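Local coordinates for A rubisco-like protein (Burkholderia fungorum, PDB 3NWR) that is of unproven function but, as a rubisco-like protein classed as a lyase, probably catalyses a reaction related to that of rubisco, at residues A[127-132]-A[301-306]; A[16-21]-A[93-98]; A[398-403]-A[416-421]. All blocks are in the same frame, centred on the assembly; numbering follows the deposited sequence.

Interaction 1 of 3, residues A[127-132]-A[301-306]; sequences VRLLSL and FQAYQT
Leu129 lays its CG against the methyl of Ala303, CG to CB 3.6 Å, and its CD2 branch lies almost as close, so the small alanine lets strand 127-132 come near helix 301-306. The axes of these segments approach to 5.7 Å and cross at 63°. At Leu130 and Ser131 the strand carries a classic beta bulge, both residues facing Asp18 of strand 14-23. The backbones come nearest at Ser131, its CA 4.2 Å from the CA of Ala303, and its CB rests against the amide of Gln302. The Gln302 chain leaves anti to its own N (chi1 -161°) and bends at chi2, which brings OE1 round to the backbone of Leu132: Leu132 N donates to OE1 at 2.9 Å, tilted from the amide carbonyl plane. Leu132 CD1 meets Thr306 CG2 at 4.1 Å, the two side chains crossing obliquely. One water receives Gln302 NE2 and donates to Leu132 O and Thr306 OG1. Through both ends of its amide, one directly and one by way of water, Gln302 thus serves the N-H and the carbonyl of Leu132, a directional polar tie beside the apolar Leu129-Ala303 and Leu132 contacts, at the seam of the N-terminal and catalytic domains.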
loop_
_atom_site.group_PDB
_atom_site.type_symbol
_atom_site.label_atom_id
_atom_site.label_comp_id
_atom_site.label_asym_id
_atom_site.label_seq_id
_atom_site.Cartn_x
_atom_site.Cartn_y
_atom_site.Cartn_z
ATOM N N VAL A 127 10.555 9.988 8.290
ATOM C CA VAL A 127 9.319 10.713 8.013
ATOM C C VAL A 127 8.150 9.775 8.257
ATOM O O VAL A 127 8.072 8.686 7.658
ATOM C CB VAL A 127 9.211 11.240 6.559
ATOM C CG1 VAL A 127 7.832 11.811 6.309
ATOM C CG2 VAL A 127 10.250 12.302 6.279
ATOM N N ARG A 128 7.255 10.197 9.140
ATOM C CA ARG A 128 6.051 9.437 9.432
ATOM C C ARG A 128 4.849 10.355 9.491
ATOM O O ARG A 128 4.868 11.380 10.174
ATOM C CB ARG A 128 6.191 8.692 10.753
ATOM C CG ARG A 128 5.009 7.770 11.095
ATOM C CD ARG A 128 5.321 7.076 12.388
ATOM N NE ARG A 128 4.254 6.238 12.916
ATOM C CZ ARG A 128 4.290 4.912 12.942
ATOM N NH1 ARG A 128 5.320 4.253 12.420
ATOM N NH2 ARG A 128 3.289 4.250 13.497
ATOM N N LEU A 129 3.798 9.983 8.768
ATOM C CA LEU A 129 2.537 10.701 8.834
ATOM C C LEU A 129 1.795 10.235 10.073
ATOM O O LEU A 129 1.472 9.060 10.195
ATOM C CB LEU A 129 1.708 10.403 7.589
ATOM C CG LEU A 129 0.279 10.934 7.599
ATOM C CD1 LEU A 129 0.240 12.453 7.706
ATOM C CD2 LEU A 129 -0.483 10.452 6.346
ATOM N N LEU A 130 1.552 11.152 11.004
ATOM C CA LEU A 130 0.938 10.811 12.290
ATOM C C LEU A 130 -0.584 10.900 12.289
ATOM O O LEU A 130 -1.270 10.033 12.836
ATOM C CB LEU A 130 1.467 11.742 13.388
ATOM C CG LEU A 130 2.984 11.846 13.500
ATOM C CD1 LEU A 130 3.356 12.902 14.550
ATOM C CD2 LEU A 130 3.585 10.496 13.847
ATOM N N SER A 131 -1.119 11.962 11.704
ATOM C CA SER A 131 -2.545 12.210 11.820
ATOM C C SER A 131 -3.038 13.163 10.743
ATOM O O SER A 131 -2.249 13.882 10.121
ATOM C CB SER A 131 -2.876 12.760 13.213
ATOM O OG SER A 131 -2.168 13.960 13.438
ATOM N N LEU A 132 -4.352 13.148 10.522
ATOM C CA LEU A 132 -5.004 14.008 9.538
ATOM C C LEU A 132 -6.212 14.667 10.176
ATOM O O LEU A 132 -6.874 14.074 11.033
ATOM C CB LEU A 132 -5.487 13.193 8.340
ATOM C CG LEU A 132 -4.388 12.573 7.477
ATOM C CD1 LEU A 132 -4.986 11.539 6.523
ATOM C CD2 LEU A 132 -3.659 13.654 6.709
ATOM N N PHE A 301 -1.718 4.977 12.953
ATOM C CA PHE A 301 -3.058 4.475 12.668
ATOM C C PHE A 301 -4.078 5.598 12.477
ATOM O O PHE A 301 -4.965 5.490 11.648
ATOM C CB PHE A 301 -3.526 3.497 13.756
ATOM C CG PHE A 301 -4.814 2.786 13.430
ATOM C CD1 PHE A 301 -4.827 1.662 12.607
ATOM C CD2 PHE A 301 -6.007 3.234 13.964
ATOM C CE1 PHE A 301 -6.033 1.002 12.321
ATOM C CE2 PHE A 301 -7.205 2.584 13.689
ATOM C CZ PHE A 301 -7.214 1.463 12.865
ATOM N N GLN A 302 -3.969 6.679 13.244
ATOM C CA GLN A 302 -4.959 7.757 13.129
ATOM C C GLN A 302 -5.104 8.212 11.678
ATOM O O GLN A 302 -6.221 8.359 11.164
ATOM C CB GLN A 302 -4.557 8.938 14.017
ATOM C CG GLN A 302 -5.679 9.902 14.349
ATOM C CD GLN A 302 -6.140 10.724 13.167
ATOM O OE1 GLN A 302 -5.381 11.000 12.227
ATOM N NE2 GLN A 302 -7.410 11.118 13.199
ATOM N N ALA A 303 -3.965 8.430 11.024
ATOM C CA ALA A 303 -3.958 8.872 9.636
ATOM C C ALA A 303 -4.451 7.758 8.702
ATOM O O ALA A 303 -5.289 7.991 7.823
ATOM C CB ALA A 303 -2.562 9.331 9.228
ATOM N N TYR A 304 -3.896 6.563 8.887
ATOM C CA TYR A 304 -4.253 5.396 8.086
ATOM C C TYR A 304 -5.766 5.155 8.095
ATOM O O TYR A 304 -6.398 4.997 7.036
ATOM C CB TYR A 304 -3.522 4.181 8.656
ATOM C CG TYR A 304 -3.748 2.864 7.944
ATOM C CD1 TYR A 304 -3.169 2.608 6.700
ATOM C CD2 TYR A 304 -4.505 1.857 8.543
ATOM C CE1 TYR A 304 -3.372 1.377 6.061
ATOM C CE2 TYR A 304 -4.703 0.633 7.919
ATOM C CZ TYR A 304 -4.131 0.403 6.687
ATOM O OH TYR A 304 -4.330 -0.823 6.094
ATOM N N GLN A 305 -6.347 5.116 9.292
ATOM C CA GLN A 305 -7.778 4.835 9.441
ATOM C C GLN A 305 -8.637 5.991 8.932
ATOM O O GLN A 305 -9.760 5.778 8.489
ATOM C CB GLN A 305 -8.122 4.466 10.893
ATOM C CG GLN A 305 -7.938 5.597 11.910
ATOM C CD GLN A 305 -9.235 6.296 12.271
ATOM O OE1 GLN A 305 -10.263 5.654 12.487
ATOM N NE2 GLN A 305 -9.181 7.629 12.377
ATOM N N THR A 306 -8.106 7.212 8.977
ATOM C CA THR A 306 -8.815 8.330 8.355
ATOM C C THR A 306 -8.983 8.084 6.855
ATOM O O THR A 306 -10.105 8.125 6.329
ATOM C CB THR A 306 -8.092 9.663 8.581
ATOM O OG1 THR A 306 -8.072 9.967 9.981
ATOM C CG2 THR A 306 -8.803 10.782 7.832
HETATM O O HOH W 1 -9.043 12.323 11.011
#

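Interaction 2 of 3, residues A[16-21]-A[93-98]; sequences EADYLI and RITLSF
Both carboxylate oxygens of Asp18 are held by strand 93-98. Thr95 OG1 donates to Asp18 OD1 at 2.6 Å, arriving from above the carboxylate plane, while Arg93 NH2 forms a salt bridge with Asp18 OD2 at 3.0 Å, reaching it on the anti side. OD2 lies at the edge of the guanidinium, but the two flat groups are turned 75° apart, and a single N-H, that of NH2, makes the bond. The Arg93 chain runs extended from CG to NE, its CG anti to the backbone N (chi1 -172°), and this carries the guanidinium across to the neighbouring strand. Further along the same face a water joins Glu16 OE2 to Ser97 OG. On the sheet face that carries Tyr19 the chemistry is apolar: Tyr19 CB touches Ile94 CG1 at 3.8 Å, Leu96 CD1 meets ring atom Tyr19 CE2 at 3.8 Å, and Ile94 CD1 reaches Ile21 CG2 at 4.1 Å.

Between the two faces, the backbone bonds fix the register. Ala17 pairs with Leu96 and Tyr19 with Ile94 as hydrogen-bonded pairs, Ala17 N to Leu96 O measuring 2.9 Å; Asp18 with Thr95 is a non-hydrogen-bonded pair, CA to CA 4.3 Å, which sets their side chains alongside each other, pointing the same way. Farther out, Arg133 forms salt bridges with both Asp18 OD1 and Glu16 OE1, Tyr19 OH bonds to Val114 O, and helix 27-37 packs on Ile21, Ile94 and Leu96. Strands 14-23 and 89-99 are the inner pair of a four-stranded antiparallel sheet, helix-backed on its apolar face (alpha+beta), as expected for the N-terminal domain of the rubisco large chain.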
loop_
_atom_site.group_PDB
_atom_site.type_symbol
_atom_site.label_atom_id
_atom_site.label_comp_id
_atom_site.label_asym_id
_atom_site.label_seq_id
_atom_site.Cartn_x
_atom_site.Cartn_y
_atom_site.Cartn_z
ATOM N N GLU A 16 -5.378 19.379 7.349
ATOM C CA GLU A 16 -4.089 19.398 8.015
ATOM C C GLU A 16 -3.521 17.995 8.195
ATOM O O GLU A 16 -4.255 17.026 8.389
ATOM C CB GLU A 16 -4.185 20.115 9.356
ATOM C CG GLU A 16 -4.509 21.586 9.182
ATOM C CD GLU A 16 -4.663 22.320 10.491
ATOM O OE1 GLU A 16 -4.436 21.711 11.564
ATOM O OE2 GLU A 16 -5.011 23.517 10.439
ATOM N N ALA A 17 -2.197 17.910 8.126
ATOM C CA ALA A 17 -1.501 16.646 8.297
ATOM C C ALA A 17 -0.324 16.859 9.236
ATOM O O ALA A 17 0.460 17.787 9.042
ATOM C CB ALA A 17 -1.021 16.132 6.945
ATOM N N ASP A 18 -0.204 16.004 10.247
ATOM C CA ASP A 18 0.899 16.085 11.207
ATOM C C ASP A 18 1.929 15.013 10.885
ATOM O O ASP A 18 1.561 13.875 10.576
ATOM C CB ASP A 18 0.400 15.851 12.639
ATOM C CG ASP A 18 -0.475 16.979 13.162
ATOM O OD1 ASP A 18 -0.581 18.030 12.503
ATOM O OD2 ASP A 18 -1.050 16.802 14.253
ATOM N N TYR A 19 3.211 15.367 10.972
ATOM C CA TYR A 19 4.309 14.433 10.728
ATOM C C TYR A 19 5.334 14.467 11.838
ATOM O O TYR A 19 5.464 15.463 12.550
ATOM C CB TYR A 19 5.047 14.775 9.430
ATOM C CG TYR A 19 4.170 14.815 8.215
ATOM C CD1 TYR A 19 4.094 13.727 7.357
ATOM C CD2 TYR A 19 3.424 15.945 7.919
ATOM C CE1 TYR A 19 3.285 13.770 6.231
ATOM C CE2 TYR A 19 2.615 15.994 6.799
ATOM C CZ TYR A 19 2.542 14.901 5.971
ATOM O OH TYR A 19 1.730 14.946 4.864
ATOM N N LEU A 20 6.061 13.363 11.974
ATOM C CA LEU A 20 7.316 13.348 12.709
ATOM C C LEU A 20 8.413 13.240 11.668
ATOM O O LEU A 20 8.428 12.291 10.879
ATOM C CB LEU A 20 7.369 12.142 13.655
ATOM C CG LEU A 20 8.752 11.782 14.208
ATOM C CD1 LEU A 20 9.226 12.839 15.189
ATOM C CD2 LEU A 20 8.720 10.408 14.872
ATOM N N ILE A 21 9.328 14.207 11.633
ATOM C CA ILE A 21 10.421 14.134 10.679
ATOM C C ILE A 21 11.763 14.081 11.389
ATOM O O ILE A 21 11.881 14.468 12.553
ATOM C CB ILE A 21 10.410 15.300 9.671
ATOM C CG1 ILE A 21 10.670 16.636 10.378
ATOM C CG2 ILE A 21 9.094 15.317 8.912
ATOM C CD1 ILE A 21 10.979 17.776 9.407
ATOM N N ARG A 93 8.151 17.477 15.290
ATOM C CA ARG A 93 6.759 17.270 14.913
ATOM C C ARG A 93 6.333 18.489 14.119
ATOM O O ARG A 93 6.575 19.620 14.542
ATOM C CB ARG A 93 5.852 17.114 16.140
ATOM C CG ARG A 93 4.420 16.711 15.764
ATOM C CD ARG A 93 3.484 16.575 16.960
ATOM N NE ARG A 93 2.120 16.278 16.520
ATOM C CZ ARG A 93 1.506 15.113 16.702
ATOM N NH1 ARG A 93 2.122 14.127 17.341
ATOM N NH2 ARG A 93 0.265 14.938 16.258
ATOM N N ILE A 94 5.717 18.270 12.964
ATOM C CA ILE A 94 5.298 19.391 12.135
ATOM C C ILE A 94 3.848 19.226 11.711
ATOM O O ILE A 94 3.317 18.116 11.698
ATOM C CB ILE A 94 6.185 19.546 10.891
ATOM C CG1 ILE A 94 5.966 18.377 9.925
ATOM C CG2 ILE A 94 7.660 19.672 11.297
ATOM C CD1 ILE A 94 6.662 18.557 8.601
ATOM N N THR A 95 3.202 20.340 11.388
ATOM C CA THR A 95 1.865 20.297 10.823
ATOM C C THR A 95 1.885 21.025 9.497
ATOM O O THR A 95 2.360 22.163 9.421
ATOM C CB THR A 95 0.826 20.977 11.739
ATOM O OG1 THR A 95 0.723 20.260 12.973
ATOM C CG2 THR A 95 -0.538 21.008 11.062
ATOM N N LEU A 96 1.387 20.366 8.450
ATOM C CA LEU A 96 1.207 21.001 7.151
ATOM C C LEU A 96 -0.266 21.291 6.893
ATOM O O LEU A 96 -1.141 20.530 7.304
ATOM C CB LEU A 96 1.756 20.129 6.017
ATOM C CG LEU A 96 3.233 19.760 6.097
ATOM C CD1 LEU A 96 3.650 19.020 4.826
ATOM C CD2 LEU A 96 4.079 20.995 6.304
ATOM N N SER A 97 -0.526 22.399 6.207
ATOM C CA SER A 97 -1.873 22.756 5.778
ATOM C C SER A 97 -1.944 22.675 4.258
ATOM O O SER A 97 -1.150 23.310 3.567
ATOM C CB SER A 97 -2.214 24.177 6.238
ATOM O OG SER A 97 -3.520 24.556 5.831
ATOM N N PHE A 98 -2.883 21.881 3.745
ATOM C CA PHE A 98 -3.033 21.660 2.308
ATOM C C PHE A 98 -4.333 22.260 1.793
ATOM O O PHE A 98 -5.387 22.025 2.378
ATOM C CB PHE A 98 -3.072 20.159 2.008
ATOM C CG PHE A 98 -1.729 19.482 2.073
ATOM C CD1 PHE A 98 -1.315 18.832 3.227
ATOM C CD2 PHE A 98 -0.895 19.476 0.964
ATOM C CE1 PHE A 98 -0.079 18.199 3.272
ATOM C CE2 PHE A 98 0.348 18.849 1.009
ATOM C CZ PHE A 98 0.753 18.218 2.159
HETATM O O HOH W 2 -5.350 24.811 7.865
#

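Interaction 3 of 3, residues A[398-403]-A[416-421]; sequences VRQAWA and EHMPEL. With SO4 (sulfate ion), chain C.
Gln400 points its flat amide at the start of helix 419-427, and both of its polar atoms bond there. The chain runs extended beyond CG (chi2 169°), which carries the amide clear of helix 391-407 to its neighbour. Its OE1 accepts Leu421 N at 2.8 Å; the donor lies nearly on the line of the C=O bond, although the bond is bent at the hydrogen to 137°. NE2 donates to Glu420 OE1 at 3.0 Å, from above the carboxylate plane, with the amide and carboxylate planes 71° apart and the side chains at about a right angle. Met418, at the N-cap position, bends at chi2 so that SD lies 3.5 Å from Gln400 NE2. Leu421 runs past Gln400 in the opposite direction and sets CD1 against Ala401 CB at 4.2 Å. From the preceding residue, Arg399 turns elsewhere, NH1 and NH2 donating to O4 and O1 of a sulfate that Arg161 and Arg228 also bind; the ion probably comes from the crystallisation liquor. For the helix pair, the consequence is that a neutral amide accepts from a first-turn backbone N-H while donating to a carboxylate, with both bonds setting the amide's rotation.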
loop_
_atom_site.group_PDB
_atom_site.type_symbol
_atom_site.label_atom_id
_atom_site.label_comp_id
_atom_site.label_asym_id
_atom_site.label_seq_id
_atom_site.Cartn_x
_atom_site.Cartn_y
_atom_site.Cartn_z
ATOM N N VAL A 398 -16.033 -16.707 27.254
ATOM C CA VAL A 398 -15.856 -15.338 26.792
ATOM C C VAL A 398 -17.098 -14.495 27.082
ATOM O O VAL A 398 -16.988 -13.351 27.535
ATOM C CB VAL A 398 -15.503 -15.321 25.290
ATOM C CG1 VAL A 398 -15.596 -13.912 24.717
ATOM C CG2 VAL A 398 -14.099 -15.908 25.082
ATOM N N ARG A 399 -18.282 -15.067 26.842
ATOM C CA ARG A 399 -19.533 -14.375 27.144
ATOM C C ARG A 399 -19.662 -14.085 28.647
ATOM O O ARG A 399 -20.137 -13.023 29.044
ATOM C CB ARG A 399 -20.730 -15.190 26.651
ATOM C CG ARG A 399 -20.869 -15.229 25.129
ATOM C CD ARG A 399 -21.411 -13.896 24.602
ATOM N NE ARG A 399 -22.769 -13.677 25.077
ATOM C CZ ARG A 399 -23.853 -14.189 24.505
ATOM N NH1 ARG A 399 -23.737 -14.931 23.407
ATOM N NH2 ARG A 399 -25.056 -13.954 25.025
ATOM N N GLN A 400 -19.233 -15.036 29.468
ATOM C CA GLN A 400 -19.246 -14.845 30.924
ATOM C C GLN A 400 -18.281 -13.741 31.356
ATOM O O GLN A 400 -18.596 -12.936 32.236
ATOM C CB GLN A 400 -18.916 -16.157 31.632
ATOM C CG GLN A 400 -20.076 -17.140 31.636
ATOM C CD GLN A 400 -19.670 -18.528 32.086
ATOM O OE1 GLN A 400 -18.483 -18.836 32.204
ATOM N NE2 GLN A 400 -20.663 -19.387 32.326
ATOM N N ALA A 401 -17.110 -13.685 30.723
ATOM C CA ALA A 401 -16.173 -12.598 30.990
ATOM C C ALA A 401 -16.802 -11.243 30.662
ATOM O O ALA A 401 -16.683 -10.289 31.428
ATOM C CB ALA A 401 -14.879 -12.794 30.205
ATOM N N TRP A 402 -17.464 -11.150 29.509
ATOM C CA TRP A 402 -18.136 -9.907 29.149
ATOM C C TRP A 402 -19.255 -9.539 30.128
ATOM O O TRP A 402 -19.373 -8.378 30.523
ATOM C CB TRP A 402 -18.630 -9.947 27.693
ATOM C CG TRP A 402 -17.487 -9.692 26.759
ATOM C CD1 TRP A 402 -16.869 -10.592 25.939
ATOM C CD2 TRP A 402 -16.787 -8.454 26.595
ATOM N NE1 TRP A 402 -15.833 -9.985 25.264
ATOM C CE2 TRP A 402 -15.764 -8.672 25.644
ATOM C CE3 TRP A 402 -16.936 -7.175 27.147
ATOM C CZ2 TRP A 402 -14.885 -7.668 25.249
ATOM C CZ3 TRP A 402 -16.057 -6.175 26.755
ATOM C CH2 TRP A 402 -15.051 -6.425 25.800
ATOM N N ALA A 403 -20.056 -10.520 30.531
ATOM C CA ALA A 403 -21.096 -10.278 31.530
ATOM C C ALA A 403 -20.491 -9.723 32.826
ATOM O O ALA A 403 -21.019 -8.779 33.421
ATOM C CB ALA A 403 -21.873 -11.548 31.795
ATOM N N GLU A 416 -16.164 -17.754 40.333
ATOM C CA GLU A 416 -16.631 -18.603 41.421
ATOM C C GLU A 416 -18.072 -19.041 41.179
ATOM O O GLU A 416 -18.515 -20.058 41.720
ATOM C CB GLU A 416 -16.495 -17.871 42.761
ATOM C CG GLU A 416 -15.053 -17.661 43.187
ATOM C CD GLU A 416 -14.322 -18.969 43.365
ATOM O OE1 GLU A 416 -14.736 -19.768 44.229
ATOM O OE2 GLU A 416 -13.338 -19.213 42.639
ATOM N N HIS A 417 -18.785 -18.272 40.354
ATOM C CA HIS A 417 -20.180 -18.539 39.997
ATOM C C HIS A 417 -20.293 -19.246 38.632
ATOM O O HIS A 417 -21.354 -19.762 38.276
ATOM C CB HIS A 417 -20.976 -17.223 39.908
ATOM C CG HIS A 417 -20.998 -16.416 41.173
ATOM N ND1 HIS A 417 -21.418 -16.929 42.383
ATOM C CD2 HIS A 417 -20.708 -15.112 41.400
ATOM C CE1 HIS A 417 -21.349 -15.987 43.307
ATOM N NE2 HIS A 417 -20.925 -14.873 42.738
ATOM N N MET A 418 -19.198 -19.265 37.876
ATOM C CA MET A 418 -19.256 -19.521 36.429
ATOM C C MET A 418 -18.178 -20.495 35.963
ATOM O O MET A 418 -17.038 -20.097 35.714
ATOM C CB MET A 418 -19.098 -18.194 35.678
ATOM C CG MET A 418 -20.201 -17.190 35.968
ATOM S SD MET A 418 -21.744 -17.597 35.135
ATOM C CE MET A 418 -22.921 -16.701 36.151
ATOM N N PRO A 419 -18.540 -21.777 35.823
ATOM C CA PRO A 419 -17.585 -22.869 35.605
ATOM C C PRO A 419 -16.765 -22.734 34.326
ATOM O O PRO A 419 -15.562 -22.992 34.341
ATOM C CB PRO A 419 -18.484 -24.108 35.535
ATOM C CG PRO A 419 -19.701 -23.732 36.291
ATOM C CD PRO A 419 -19.911 -22.277 36.020
ATOM N N GLU A 420 -17.406 -22.333 33.235
ATOM C CA GLU A 420 -16.705 -22.211 31.964
ATOM C C GLU A 420 -15.595 -21.170 32.061
ATOM O O GLU A 420 -14.466 -21.404 31.628
ATOM C CB GLU A 420 -17.692 -21.851 30.851
ATOM C CG GLU A 420 -18.625 -22.994 30.453
ATOM C CD GLU A 420 -19.890 -23.072 31.300
ATOM O OE1 GLU A 420 -20.015 -22.339 32.304
ATOM O OE2 GLU A 420 -20.775 -23.880 30.947
ATOM N N LEU A 421 -15.932 -20.021 32.634
ATOM C CA LEU A 421 -14.962 -18.956 32.885
ATOM C C LEU A 421 -13.837 -19.405 33.824
ATOM O O LEU A 421 -12.652 -19.191 33.555
ATOM C CB LEU A 421 -15.673 -17.732 33.464
ATOM C CG LEU A 421 -14.784 -16.547 33.841
ATOM C CD1 LEU A 421 -13.989 -16.055 32.614
ATOM C CD2 LEU A 421 -15.621 -15.427 34.421
HETATM S S SO4 C . -27.281 -14.854 22.051
HETATM O O1 SO4 C . -27.428 -15.144 23.472
HETATM O O2 SO4 C . -27.366 -13.409 21.849
HETATM O O3 SO4 C . -28.346 -15.524 21.307
HETATM O O4 SO4 C . -25.981 -15.337 21.602
#

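In the fold
Interactions 1 and 2 adjoin, their centres 10 Å apart, and share one antiparallel sheet in which strands 14-23 and 126-133 are neighbours; Leu130 N probably bonds to Asp18 O between them. Interaction 2 is the buried one, joining the sheet's two inner strands by a backbone ladder, with charged side chains on one face and apolar ones on the other, whereas interaction 1 is partly buried and joins the sheet's outer strand to a helix of the catalytic domain. Interaction 3 lies on the opposite side of the chain's centre, about 17 Å from interaction 1 at the nearest atoms, and is peripheral and partly buried. Like interaction 1 it uses a glutamine amide to accept a backbone N-H, but between two helices.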